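Local coordinates for hemolysin BL lytic component L1 (Bacillus cereus, PDB 7NMQ), which is a lytic component of the haemolysin BL enterotoxin and probably acts with its partner proteins to form pores in host cell membranes, at residues G49-N54 and K150-G155; A66-D71 and Q136-K141; Q182-Q187 and A286-A291; E268-A273 and A279-T284. All coordinates share one frame; numbering follows the deposited sequence.

Interaction 1: residues G49-N54 and K150-G155; sequences GELLKN and KNNVGG
N152 and L51 meet because each puts its CG beside the backbone N and anti to the carbonyl carbon, with chi1 of -74° in N152 and -73° in L51. The two side chains enter the gap between a pair of antiparallel helices, 45-103 and 107-154, which form a long hairpin in the alpha-helical bundle of this ClyA-like toxin. The backbones run close here, L51 CA lying 5.8 Å from N152 CA. N152 is the residue that reaches straight across, and its amide lies between L51 and N54, one turn apart on the opposite helix, with ND2 nearest the leucine and OD1 nearest the asparagine. On one branch, ND2 sits 3.6 Å from L51 CD2, so an amide nitrogen packs against a methyl group. The same methyl comes near the N152 backbone, with CD2 3.8 Å from O of N152. No hydrogen bond joins the two segments at this point, and the meeting is by van der Waals packing. The polar end of N152 is nevertheless tied to the same helix, since its OD1 is hydrogen-bonded to ND2 of N58, one turn beyond N54. Around the pair, I55 adds an apolar neighbour to N152 and to V153, while the backbone of N152 is hydrogen-bonded to that of L162 in the following helix 161-169. On the other amide branch, N152 OD1 lies 3.6 Å from CB of N54.

Interaction 2: residues A66-D71 and Q136-K141; sequences ANYWLD and QDFKGK
Y68 is the first residue of 66-71 to touch the facing helix, and it meets the ring of F138. Its CG lies opposite the backbone N (chi1 -175°), which carries the ring out alongside the phenylalanine. One ring carbon, CD2, comes down over a face of the F138 ring and lies 3.5 Å from CD1, offset toward the rim. The rings are tilted by 43° with centroids 4.9 Å apart, an oblique meeting. The side chains come from opposite helices and pass alongside one another.

W69 follows and takes up the far end of the F138 ring. Its CB is 3.9 Å from F138 CZ, and CZ is equally near the backbone N of W69; the phenylalanine tip thus rests against the root of the tryptophan and the helix backbone. The indole itself turns toward helix 10-33, where NE1 is hydrogen-bonded to D25 OD1 and M24 touches the tryptophan side chain. N65, just before the segment, also touches F138.

F138 thus reaches from helix 107-154 to helix 45-103, with the Y68 ring over one face and the root of W69 at its tip. This is side-chain packing in the interior of an antiparallel helical bundle, as expected of the ClyA-like pore-forming toxin fold.

Interaction 3: residues Q182-Q187 and A286-A291; sequences QLRSTQ and AKETLA. With EDO (1,2-ethanediol), chain G.
A buried arginine bridges two helices of the ClyA-like bundle: R184 on helix 173-200 reaches T289 on helix 275-325. Its chain is bent at both chi2 and chi3 (-59° and -56°), which folds the long side chain round and presents the NH1 and NH2 end of the guanidinium to the threonine. Both nitrogens give a hydrogen bond to the one oxygen, T289 OG1. The NH2 bond is the shorter, 2.8 Å to OG1 with an N-H...O angle of 149°, and the NH1 bond is more bent. OG1 lies close to the guanidinium plane, so the grip comes at the edge of the group. E288 contributes differently, laying its CB over one face of the guanidinium, 3.9 Å from R184 NH1. Its carboxylate turns away and forms a salt bridge with K287, E288 OE2 being 2.8 Å from K287 NZ. K287 has a second carboxylate partner in E181, so its charge also links the two helices. I266 of helix 247-272 and Y292 of helix 275-325 pack against the arginine, while Y27 and M31 of helix 10-33 touch T289. A molecule of 1,2-ethanediol, probably from the crystallisation liquor, lies at the NE edge of the guanidinium. Its O2 receives a hydrogen bond from R184 NE and gives one to the arginine's own backbone, with EDO O2 2.8 Å from R184 O.

Interaction 4: residues E268-A273 and A279-T284; sequences ELSMKA and AVLSLT
L281 reaches across from helix 275-325 to the end of helix 247-272, two helices joined by a tight turn into a helical hairpin at one end of the toxin's bundle. Its CB, directed at the neighbouring helix, already lies near the serine there, 4.1 Å from S270 OG. From CB the chain runs to CG, set anti to the carbonyl carbon (chi1 -77°), and CG carries CD1 up against the opposite helix. That one methyl makes nearly all the contact. It rests 3.6 Å from the backbone O of L269 and equally close to S270 OG, so an apolar tip is received partly by oxygen atoms. Apolar neighbours complete its surroundings: CB of L269 is 4.0 Å from L281 CD1, and the methyl of A273 touches it from the loop that follows the helix. No hydrogen bond spans the two segments, but Q278, in the first turns of helix 275-325, donates a hydrogen bond from NE2 to the backbone O of S270. I180 of helix 173-200 packs on both L269 and L281, and T225 of the small two-stranded sheet lies against S270 and L281. One turn of the same helix as L281 is closed from V280 to T284: V280 O accepts from both the backbone N and the hydroxyl of T284, which approach from opposite faces of the carbonyl plane, with T284 OG1 2.7 Å from V280 O.

In the fold
Interactions 1 and 2 are two levels of one pair, helices 45-103 and 107-154, with centres 22 Å apart; interaction 2 falls within the chain span that interaction 1 encloses. Interactions 3 and 4 come later and share helix 275-325, with centres 13 Å apart and L183 packing on L269 between them. Interaction 4 joins segments only 6 residues apart and lies within the span that interaction 3 encloses, 98 residues that include the two-stranded sheet and the predicted membrane segments. Interaction 1 touches both later contacts: K150 packs on K287 and V153 on L283, while interaction 2 stays apart. Contacts 1, 3 and 4 thus gather on one side of the chain's centre, joining the early hairpin to the later helices in one bundle.

Interaction 1: residues G49-N54 and K150-G155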
loop_
_atom_site.group_PDB
_atom_site.type_symbol
_atom_site.label_atom_id
_atom_site.label_comp_id
_atom_site.label_asym_id
_atom_site.label_seq_id
_atom_site.Cartn_x
_atom_site.Cartn_y
_atom_site.Cartn_z
ATOM N N GLY A 49 -11.125 -3.867 -34.766
ATOM C CA GLY A 49 -12.425 -3.952 -34.101
ATOM C C GLY A 49 -12.439 -5.034 -33.057
ATOM O O GLY A 49 -12.981 -4.825 -31.985
ATOM N N GLU A 50 -11.806 -6.164 -33.351
ATOM C CA GLU A 50 -11.725 -7.275 -32.383
ATOM C C GLU A 50 -10.856 -6.835 -31.203
ATOM O O GLU A 50 -11.218 -7.120 -30.039
ATOM C CB GLU A 50 -11.204 -8.529 -33.069
ATOM C CG GLU A 50 -12.226 -9.228 -33.917
ATOM C CD GLU A 50 -13.452 -9.717 -33.154
ATOM O OE1 GLU A 50 -13.294 -10.296 -32.069
ATOM O OE2 GLU A 50 -14.584 -9.457 -33.640
ATOM N N LEU A 51 -9.737 -6.199 -31.486
ATOM C CA LEU A 51 -8.835 -5.741 -30.410
ATOM C C LEU A 51 -9.560 -4.732 -29.538
ATOM O O LEU A 51 -9.457 -4.822 -28.310
ATOM C CB LEU A 51 -7.581 -5.112 -31.007
ATOM C CG LEU A 51 -6.608 -6.110 -31.619
ATOM C CD1 LEU A 51 -5.563 -5.409 -32.430
ATOM C CD2 LEU A 51 -5.952 -6.967 -30.568
ATOM N N LEU A 52 -10.314 -3.826 -30.144
ATOM C CA LEU A 52 -11.070 -2.815 -29.370
ATOM C C LEU A 52 -12.116 -3.512 -28.489
ATOM O O LEU A 52 -12.273 -3.111 -27.338
ATOM C CB LEU A 52 -11.701 -1.811 -30.347
ATOM C CG LEU A 52 -12.548 -0.727 -29.703
ATOM C CD1 LEU A 52 -11.720 0.132 -28.769
ATOM C CD2 LEU A 52 -13.171 0.120 -30.792
ATOM N N LYS A 53 -12.870 -4.478 -29.026
ATOM C CA LYS A 53 -13.861 -5.244 -28.221
ATOM C C LYS A 53 -13.162 -5.879 -27.012
ATOM O O LYS A 53 -13.685 -5.804 -25.892
ATOM C CB LYS A 53 -14.575 -6.309 -29.061
ATOM C CG LYS A 53 -15.178 -7.444 -28.239
ATOM C CD LYS A 53 -15.884 -8.511 -29.042
ATOM C CE LYS A 53 -16.342 -9.658 -28.176
ATOM N NZ LYS A 53 -16.498 -10.925 -28.932
ATOM N N ASN A 54 -11.993 -6.471 -27.240
ATOM C CA ASN A 54 -11.238 -7.149 -26.172
ATOM C C ASN A 54 -10.701 -6.139 -25.169
ATOM O O ASN A 54 -10.730 -6.429 -23.976
ATOM C CB ASN A 54 -10.134 -7.994 -26.769
ATOM C CG ASN A 54 -10.753 -9.202 -27.417
ATOM O OD1 ASN A 54 -11.771 -9.710 -26.968
ATOM N ND2 ASN A 54 -10.082 -9.751 -28.373
ATOM N N LYS A 150 -1.963 -5.486 -22.047
ATOM C CA LYS A 150 -0.717 -5.144 -22.741
ATOM C C LYS A 150 -0.733 -5.814 -24.106
ATOM O O LYS A 150 -0.343 -5.182 -25.085
ATOM C CB LYS A 150 0.497 -5.629 -21.942
ATOM C CG LYS A 150 1.834 -5.451 -22.634
ATOM C CD LYS A 150 3.031 -5.687 -21.690
ATOM C CE LYS A 150 4.312 -5.935 -22.446
ATOM N NZ LYS A 150 4.719 -4.711 -23.185
ATOM N N ASN A 151 -1.108 -7.081 -24.201
ATOM C CA ASN A 151 -1.099 -7.793 -25.504
ATOM C C ASN A 151 -2.113 -7.150 -26.464
ATOM O O ASN A 151 -1.783 -7.000 -27.651
ATOM C CB ASN A 151 -1.328 -9.279 -25.285
ATOM C CG ASN A 151 -1.249 -10.027 -26.590
ATOM O OD1 ASN A 151 -0.228 -9.988 -27.239
ATOM N ND2 ASN A 151 -2.367 -10.577 -27.018
ATOM N N ASN A 152 -3.267 -6.732 -26.002
ATOM C CA ASN A 152 -4.290 -6.169 -26.911
ATOM C C ASN A 152 -3.837 -4.778 -27.315
ATOM O O ASN A 152 -4.097 -4.374 -28.477
ATOM C CB ASN A 152 -5.655 -6.148 -26.259
ATOM C CG ASN A 152 -6.319 -7.496 -26.158
ATOM O OD1 ASN A 152 -6.964 -7.832 -25.155
ATOM N ND2 ASN A 152 -6.227 -8.258 -27.211
ATOM N N VAL A 153 -3.122 -4.059 -26.450
ATOM C CA VAL A 153 -2.665 -2.680 -26.749
ATOM C C VAL A 153 -1.423 -2.679 -27.616
ATOM O O VAL A 153 -1.335 -1.795 -28.527
ATOM C CB VAL A 153 -2.461 -1.874 -25.458
ATOM C CG1 VAL A 153 -1.720 -0.569 -25.716
ATOM C CG2 VAL A 153 -3.822 -1.672 -24.812
ATOM N N GLY A 154 -0.481 -3.586 -27.395
ATOM C CA GLY A 154 0.843 -3.482 -28.031
ATOM C C GLY A 154 1.440 -4.781 -28.497
ATOM O O GLY A 154 2.580 -4.759 -28.915
ATOM N N GLY A 155 0.700 -5.882 -28.393
ATOM C CA GLY A 155 1.265 -7.197 -28.686
ATOM C C GLY A 155 2.213 -7.610 -27.545
ATOM O O GLY A 155 2.328 -6.938 -26.525
#

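Interaction 2: residues A66-D71 and Q136-K141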
loop_
_atom_site.group_PDB
_atom_site.type_symbol
_atom_site.label_atom_id
_atom_site.label_comp_id
_atom_site.label_asym_id
_atom_site.label_seq_id
_atom_site.Cartn_x
_atom_site.Cartn_y
_atom_site.Cartn_z
ATOM N N ALA A 66 -10.169 -3.207 -9.418
ATOM C CA ALA A 66 -9.954 -2.009 -8.591
ATOM C C ALA A 66 -10.959 -2.032 -7.450
ATOM O O ALA A 66 -10.611 -1.697 -6.291
ATOM C CB ALA A 66 -10.054 -0.783 -9.441
ATOM N N ASN A 67 -12.213 -2.350 -7.743
ATOM C CA ASN A 67 -13.239 -2.398 -6.678
ATOM C C ASN A 67 -12.957 -3.563 -5.725
ATOM O O ASN A 67 -13.236 -3.424 -4.534
ATOM C CB ASN A 67 -14.643 -2.464 -7.268
ATOM C CG ASN A 67 -15.117 -1.099 -7.701
ATOM O OD1 ASN A 67 -15.239 -0.200 -6.874
ATOM N ND2 ASN A 67 -15.247 -0.901 -8.996
ATOM N N TYR A 68 -12.354 -4.653 -6.185
ATOM C CA TYR A 68 -12.003 -5.778 -5.296
ATOM C C TYR A 68 -10.942 -5.273 -4.324
ATOM O O TYR A 68 -11.024 -5.599 -3.127
ATOM C CB TYR A 68 -11.407 -6.955 -6.062
ATOM C CG TYR A 68 -11.151 -8.154 -5.193
ATOM C CD1 TYR A 68 -12.154 -9.061 -4.930
ATOM C CD2 TYR A 68 -9.896 -8.365 -4.622
ATOM C CE1 TYR A 68 -11.913 -10.162 -4.119
ATOM C CE2 TYR A 68 -9.632 -9.485 -3.845
ATOM C CZ TYR A 68 -10.651 -10.372 -3.585
ATOM O OH TYR A 68 -10.427 -11.472 -2.814
ATOM N N TRP A 69 -9.946 -4.540 -4.798
ATOM C CA TRP A 69 -8.943 -3.923 -3.882
ATOM C C TRP A 69 -9.709 -3.139 -2.821
ATOM O O TRP A 69 -9.465 -3.319 -1.603
ATOM C CB TRP A 69 -7.912 -3.042 -4.603
ATOM C CG TRP A 69 -7.235 -2.124 -3.635
ATOM C CD1 TRP A 69 -7.469 -0.799 -3.437
ATOM C CD2 TRP A 69 -6.329 -2.532 -2.590
ATOM N NE1 TRP A 69 -6.731 -0.334 -2.372
ATOM C CE2 TRP A 69 -6.040 -1.381 -1.820
ATOM C CE3 TRP A 69 -5.753 -3.759 -2.247
ATOM C CZ2 TRP A 69 -5.146 -1.405 -0.750
ATOM C CZ3 TRP A 69 -4.897 -3.775 -1.169
ATOM C CH2 TRP A 69 -4.593 -2.626 -0.450
ATOM N N LEU A 70 -10.552 -2.206 -3.238
ATOM C CA LEU A 70 -11.133 -1.235 -2.291
ATOM C C LEU A 70 -12.081 -1.932 -1.323
ATOM O O LEU A 70 -12.113 -1.522 -0.143
ATOM C CB LEU A 70 -11.869 -0.124 -3.043
ATOM C CG LEU A 70 -11.025 0.809 -3.917
ATOM C CD1 LEU A 70 -11.921 1.636 -4.857
ATOM C CD2 LEU A 70 -10.129 1.711 -3.071
ATOM N N ASP A 71 -12.823 -2.934 -1.755
ATOM C CA ASP A 71 -13.951 -3.449 -0.967
ATOM C C ASP A 71 -13.623 -4.774 -0.281
ATOM O O ASP A 71 -14.312 -5.091 0.693
ATOM C CB ASP A 71 -15.199 -3.609 -1.813
ATOM C CG ASP A 71 -15.699 -2.309 -2.429
ATOM O OD1 ASP A 71 -15.393 -1.231 -1.876
ATOM O OD2 ASP A 71 -16.412 -2.384 -3.426
ATOM N N GLN A 136 -2.100 -13.109 -2.881
ATOM C CA GLN A 136 -1.424 -13.852 -3.958
ATOM C C GLN A 136 -2.457 -14.168 -5.033
ATOM O O GLN A 136 -2.117 -13.954 -6.216
ATOM C CB GLN A 136 -0.733 -15.105 -3.420
ATOM C CG GLN A 136 0.180 -15.701 -4.484
ATOM C CD GLN A 136 1.145 -14.654 -4.995
ATOM O OE1 GLN A 136 1.149 -14.274 -6.171
ATOM N NE2 GLN A 136 1.994 -14.186 -4.098
ATOM N N ASP A 137 -3.660 -14.597 -4.643
ATOM C CA ASP A 137 -4.754 -14.896 -5.595
ATOM C C ASP A 137 -5.057 -13.608 -6.396
ATOM O O ASP A 137 -5.204 -13.643 -7.633
ATOM C CB ASP A 137 -6.010 -15.428 -4.911
ATOM C CG ASP A 137 -5.886 -16.811 -4.283
ATOM O OD1 ASP A 137 -4.972 -17.573 -4.676
ATOM O OD2 ASP A 137 -6.732 -17.129 -3.435
ATOM N N PHE A 138 -5.146 -12.487 -5.703
ATOM C CA PHE A 138 -5.497 -11.209 -6.326
ATOM C C PHE A 138 -4.370 -10.782 -7.246
ATOM O O PHE A 138 -4.611 -10.306 -8.367
ATOM C CB PHE A 138 -5.741 -10.184 -5.244
ATOM C CG PHE A 138 -6.184 -8.842 -5.756
ATOM C CD1 PHE A 138 -7.150 -8.724 -6.751
ATOM C CD2 PHE A 138 -5.669 -7.702 -5.196
ATOM C CE1 PHE A 138 -7.531 -7.466 -7.212
ATOM C CE2 PHE A 138 -6.092 -6.447 -5.601
ATOM C CZ PHE A 138 -7.050 -6.345 -6.589
ATOM N N LYS A 139 -3.118 -10.985 -6.854
ATOM C CA LYS A 139 -1.957 -10.657 -7.702
ATOM C C LYS A 139 -2.071 -11.448 -9.002
ATOM O O LYS A 139 -1.801 -10.888 -10.088
ATOM C CB LYS A 139 -0.655 -10.939 -6.953
ATOM C CG LYS A 139 0.518 -10.141 -7.436
ATOM C CD LYS A 139 1.140 -10.607 -8.681
ATOM C CE LYS A 139 1.525 -12.058 -8.669
ATOM N NZ LYS A 139 2.555 -12.316 -7.641
ATOM N N GLY A 140 -2.450 -12.707 -8.924
ATOM C CA GLY A 140 -2.626 -13.514 -10.142
ATOM C C GLY A 140 -3.661 -12.885 -11.068
ATOM O O GLY A 140 -3.409 -12.804 -12.299
ATOM N N LYS A 141 -4.784 -12.402 -10.526
ATOM C CA LYS A 141 -5.844 -11.743 -11.349
ATOM C C LYS A 141 -5.326 -10.427 -11.915
ATOM O O LYS A 141 -5.577 -10.156 -13.100
ATOM C CB LYS A 141 -7.101 -11.508 -10.509
ATOM C CG LYS A 141 -7.802 -12.765 -10.034
ATOM C CD LYS A 141 -8.276 -13.729 -11.077
ATOM C CE LYS A 141 -8.923 -14.977 -10.497
ATOM N NZ LYS A 141 -10.372 -14.803 -10.197
#

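Interaction 3: residues Q182-Q187 and A286-A291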
loop_
_atom_site.group_PDB
_atom_site.type_symbol
_atom_site.label_atom_id
_atom_site.label_comp_id
_atom_site.label_asym_id
_atom_site.label_seq_id
_atom_site.Cartn_x
_atom_site.Cartn_y
_atom_site.Cartn_z
ATOM N N GLN A 182 7.593 7.273 -20.517
ATOM C CA GLN A 182 8.666 7.981 -19.780
ATOM C C GLN A 182 8.081 8.861 -18.673
ATOM O O GLN A 182 8.627 8.868 -17.562
ATOM C CB GLN A 182 9.557 8.824 -20.695
ATOM C CG GLN A 182 10.759 9.420 -19.960
ATOM C CD GLN A 182 11.636 8.391 -19.269
ATOM O OE1 GLN A 182 12.383 7.651 -19.901
ATOM N NE2 GLN A 182 11.564 8.325 -17.946
ATOM N N LEU A 183 7.053 9.647 -18.977
ATOM C CA LEU A 183 6.440 10.563 -17.983
ATOM C C LEU A 183 5.934 9.713 -16.809
ATOM O O LEU A 183 6.108 10.103 -15.635
ATOM C CB LEU A 183 5.273 11.332 -18.609
ATOM C CG LEU A 183 5.686 12.457 -19.547
ATOM C CD1 LEU A 183 4.474 13.032 -20.274
ATOM C CD2 LEU A 183 6.443 13.526 -18.789
ATOM N N ARG A 184 5.260 8.611 -17.070
ATOM C CA ARG A 184 4.679 7.778 -15.992
ATOM C C ARG A 184 5.800 7.153 -15.145
ATOM O O ARG A 184 5.650 7.085 -13.918
ATOM C CB ARG A 184 3.764 6.718 -16.591
ATOM C CG ARG A 184 2.424 7.257 -17.072
ATOM C CD ARG A 184 1.613 7.924 -15.953
ATOM N NE ARG A 184 1.377 7.065 -14.797
ATOM C CZ ARG A 184 0.543 6.046 -14.753
ATOM N NH1 ARG A 184 -0.190 5.758 -15.813
ATOM N NH2 ARG A 184 0.452 5.296 -13.647
ATOM N N SER A 185 6.913 6.724 -15.730
ATOM C CA SER A 185 7.991 6.092 -14.918
ATOM C C SER A 185 8.710 7.182 -14.098
ATOM O O SER A 185 9.044 6.952 -12.927
ATOM C CB SER A 185 8.915 5.257 -15.763
ATOM O OG SER A 185 9.469 6.001 -16.829
ATOM N N THR A 186 8.882 8.377 -14.655
ATOM C CA THR A 186 9.455 9.514 -13.903
ATOM C C THR A 186 8.513 9.852 -12.756
ATOM O O THR A 186 8.972 10.099 -11.631
ATOM C CB THR A 186 9.751 10.699 -14.821
ATOM O OG1 THR A 186 10.652 10.226 -15.821
ATOM C CG2 THR A 186 10.321 11.900 -14.116
ATOM N N GLN A 187 7.226 9.921 -13.037
ATOM C CA GLN A 187 6.245 10.345 -12.035
ATOM C C GLN A 187 6.222 9.339 -10.884
ATOM O O GLN A 187 6.126 9.750 -9.686
ATOM C CB GLN A 187 4.871 10.406 -12.700
ATOM C CG GLN A 187 3.833 11.027 -11.817
ATOM C CD GLN A 187 2.487 11.166 -12.469
ATOM O OE1 GLN A 187 1.783 12.178 -12.320
ATOM N NE2 GLN A 187 2.120 10.134 -13.187
ATOM N N ALA A 286 -3.180 3.497 -18.974
ATOM C CA ALA A 286 -3.789 2.340 -18.293
ATOM C C ALA A 286 -2.781 1.191 -18.243
ATOM O O ALA A 286 -2.736 0.492 -17.226
ATOM C CB ALA A 286 -5.092 1.968 -18.917
ATOM N N LYS A 287 -2.061 0.953 -19.324
ATOM C CA LYS A 287 -1.115 -0.174 -19.378
ATOM C C LYS A 287 -0.128 -0.016 -18.223
ATOM O O LYS A 287 0.182 -1.010 -17.539
ATOM C CB LYS A 287 -0.417 -0.137 -20.731
ATOM C CG LYS A 287 0.576 -1.250 -20.938
ATOM C CD LYS A 287 1.098 -1.272 -22.355
ATOM C CE LYS A 287 1.856 -0.045 -22.763
ATOM N NZ LYS A 287 3.154 0.160 -22.102
ATOM N N GLU A 288 0.383 1.177 -18.050
ATOM C CA GLU A 288 1.408 1.412 -17.032
ATOM C C GLU A 288 0.801 1.149 -15.648
ATOM O O GLU A 288 1.418 0.459 -14.815
ATOM C CB GLU A 288 1.998 2.800 -17.162
ATOM C CG GLU A 288 2.769 3.003 -18.460
ATOM C CD GLU A 288 3.859 1.926 -18.625
ATOM O OE1 GLU A 288 4.720 1.772 -17.722
ATOM O OE2 GLU A 288 3.768 1.142 -19.595
ATOM N N THR A 289 -0.367 1.698 -15.392
ATOM C CA THR A 289 -1.016 1.549 -14.085
ATOM C C THR A 289 -1.297 0.076 -13.822
ATOM O O THR A 289 -1.158 -0.381 -12.680
ATOM C CB THR A 289 -2.264 2.407 -13.980
ATOM O OG1 THR A 289 -1.869 3.769 -14.117
ATOM C CG2 THR A 289 -2.964 2.157 -12.662
ATOM N N LEU A 290 -1.760 -0.683 -14.809
ATOM C CA LEU A 290 -2.111 -2.098 -14.512
ATOM C C LEU A 290 -0.857 -2.858 -14.078
ATOM O O LEU A 290 -1.036 -3.768 -13.262
ATOM C CB LEU A 290 -2.699 -2.764 -15.740
ATOM C CG LEU A 290 -4.093 -2.286 -16.149
ATOM C CD1 LEU A 290 -4.591 -3.066 -17.353
ATOM C CD2 LEU A 290 -5.090 -2.328 -15.038
ATOM N N ALA A 291 0.313 -2.580 -14.632
ATOM C CA ALA A 291 1.577 -3.222 -14.221
ATOM C C ALA A 291 1.962 -2.727 -12.820
ATOM O O ALA A 291 2.281 -3.569 -11.982
ATOM C CB ALA A 291 2.690 -2.963 -15.196
HETATM C C1 EDO G . 2.803 6.253 -10.301
HETATM O O1 EDO G . 2.555 7.393 -9.542
HETATM C C2 EDO G . 2.373 6.377 -11.705
HETATM O O2 EDO G . 3.167 7.143 -12.596
#

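Interaction 4: residues E268-A273 and A279-T284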
loop_
_atom_site.group_PDB
_atom_site.type_symbol
_atom_site.label_atom_id
_atom_site.label_comp_id
_atom_site.label_asym_id
_atom_site.label_seq_id
_atom_site.Cartn_x
_atom_site.Cartn_y
_atom_site.Cartn_z
ATOM N N GLU A 268 -2.325 18.001 -20.620
ATOM C CA GLU A 268 -2.044 18.907 -21.754
ATOM C C GLU A 268 -1.904 18.092 -23.042
ATOM O O GLU A 268 -2.452 18.472 -24.082
ATOM C CB GLU A 268 -0.770 19.709 -21.519
ATOM C CG GLU A 268 -0.881 20.816 -20.495
ATOM C CD GLU A 268 0.342 21.727 -20.442
ATOM O OE1 GLU A 268 1.440 21.311 -20.956
ATOM O OE2 GLU A 268 0.213 22.853 -19.904
ATOM N N LEU A 269 -1.198 16.968 -22.998
ATOM C CA LEU A 269 -1.041 16.109 -24.194
ATOM C C LEU A 269 -2.428 15.656 -24.664
ATOM O O LEU A 269 -2.686 15.556 -25.908
ATOM C CB LEU A 269 -0.166 14.902 -23.883
ATOM C CG LEU A 269 1.302 15.243 -23.703
ATOM C CD1 LEU A 269 2.053 14.035 -23.204
ATOM C CD2 LEU A 269 1.911 15.734 -25.023
ATOM N N SER A 270 -3.275 15.244 -23.730
ATOM C CA SER A 270 -4.639 14.741 -24.048
ATOM C C SER A 270 -5.495 15.865 -24.642
ATOM O O SER A 270 -6.223 15.626 -25.631
ATOM C CB SER A 270 -5.269 14.181 -22.805
ATOM O OG SER A 270 -4.699 12.934 -22.470
ATOM N N MET A 271 -5.445 17.075 -24.072
ATOM C CA MET A 271 -6.276 18.222 -24.560
ATOM C C MET A 271 -5.992 18.498 -26.033
ATOM O O MET A 271 -6.934 18.829 -26.781
ATOM C CB MET A 271 -5.933 19.487 -23.772
ATOM C CG MET A 271 -6.626 19.519 -22.495
ATOM S SD MET A 271 -5.991 20.851 -21.481
ATOM C CE MET A 271 -6.739 20.427 -19.906
ATOM N N LYS A 272 -4.725 18.424 -26.419
ATOM C CA LYS A 272 -4.320 18.823 -27.781
ATOM C C LYS A 272 -4.471 17.674 -28.783
ATOM O O LYS A 272 -4.440 17.958 -29.992
ATOM C CB LYS A 272 -2.921 19.432 -27.755
ATOM C CG LYS A 272 -1.746 18.485 -27.836
ATOM C CD LYS A 272 -0.443 19.239 -27.760
ATOM C CE LYS A 272 0.754 18.339 -27.563
ATOM N NZ LYS A 272 1.875 19.088 -26.941
ATOM N N ALA A 273 -4.708 16.453 -28.338
ATOM C CA ALA A 273 -4.716 15.271 -29.223
ATOM C C ALA A 273 -6.092 15.068 -29.865
ATOM O O ALA A 273 -7.121 15.326 -29.233
ATOM C CB ALA A 273 -4.306 14.071 -28.402
ATOM N N ALA A 279 -6.606 8.051 -27.643
ATOM C CA ALA A 279 -6.701 6.616 -27.338
ATOM C C ALA A 279 -5.298 6.097 -27.031
ATOM O O ALA A 279 -5.155 5.308 -26.124
ATOM C CB ALA A 279 -7.310 5.840 -28.482
ATOM N N VAL A 280 -4.301 6.481 -27.795
ATOM C CA VAL A 280 -2.914 6.038 -27.494
ATOM C C VAL A 280 -2.559 6.476 -26.075
ATOM O O VAL A 280 -1.972 5.695 -25.301
ATOM C CB VAL A 280 -1.932 6.602 -28.515
ATOM C CG1 VAL A 280 -0.498 6.348 -28.082
ATOM C CG2 VAL A 280 -2.246 6.021 -29.868
ATOM N N LEU A 281 -2.878 7.707 -25.741
ATOM C CA LEU A 281 -2.555 8.240 -24.411
ATOM C C LEU A 281 -3.273 7.421 -23.359
ATOM O O LEU A 281 -2.656 7.035 -22.326
ATOM C CB LEU A 281 -2.953 9.709 -24.346
ATOM C CG LEU A 281 -1.989 10.629 -25.062
ATOM C CD1 LEU A 281 -2.569 11.996 -25.261
ATOM C CD2 LEU A 281 -0.666 10.732 -24.390
ATOM N N SER A 282 -4.571 7.245 -23.504
ATOM C CA SER A 282 -5.351 6.628 -22.416
ATOM C C SER A 282 -4.946 5.159 -22.280
ATOM O O SER A 282 -4.844 4.692 -21.139
ATOM C CB SER A 282 -6.827 6.824 -22.613
ATOM O OG SER A 282 -7.290 6.143 -23.741
ATOM N N LEU A 283 -4.788 4.454 -23.382
ATOM C CA LEU A 283 -4.423 3.039 -23.298
ATOM C C LEU A 283 -3.025 2.887 -22.726
ATOM O O LEU A 283 -2.808 1.912 -21.948
ATOM C CB LEU A 283 -4.506 2.391 -24.671
ATOM C CG LEU A 283 -5.928 2.356 -25.219
ATOM C CD1 LEU A 283 -5.853 1.821 -26.617
ATOM C CD2 LEU A 283 -6.875 1.517 -24.360
ATOM N N THR A 284 -2.107 3.749 -23.090
ATOM C CA THR A 284 -0.717 3.623 -22.597
ATOM C C THR A 284 -0.691 3.913 -21.094
ATOM O O THR A 284 -0.041 3.231 -20.315
ATOM C CB THR A 284 0.243 4.516 -23.375
ATOM O OG1 THR A 284 0.144 4.184 -24.762
ATOM C CG2 THR A 284 1.667 4.311 -22.919
#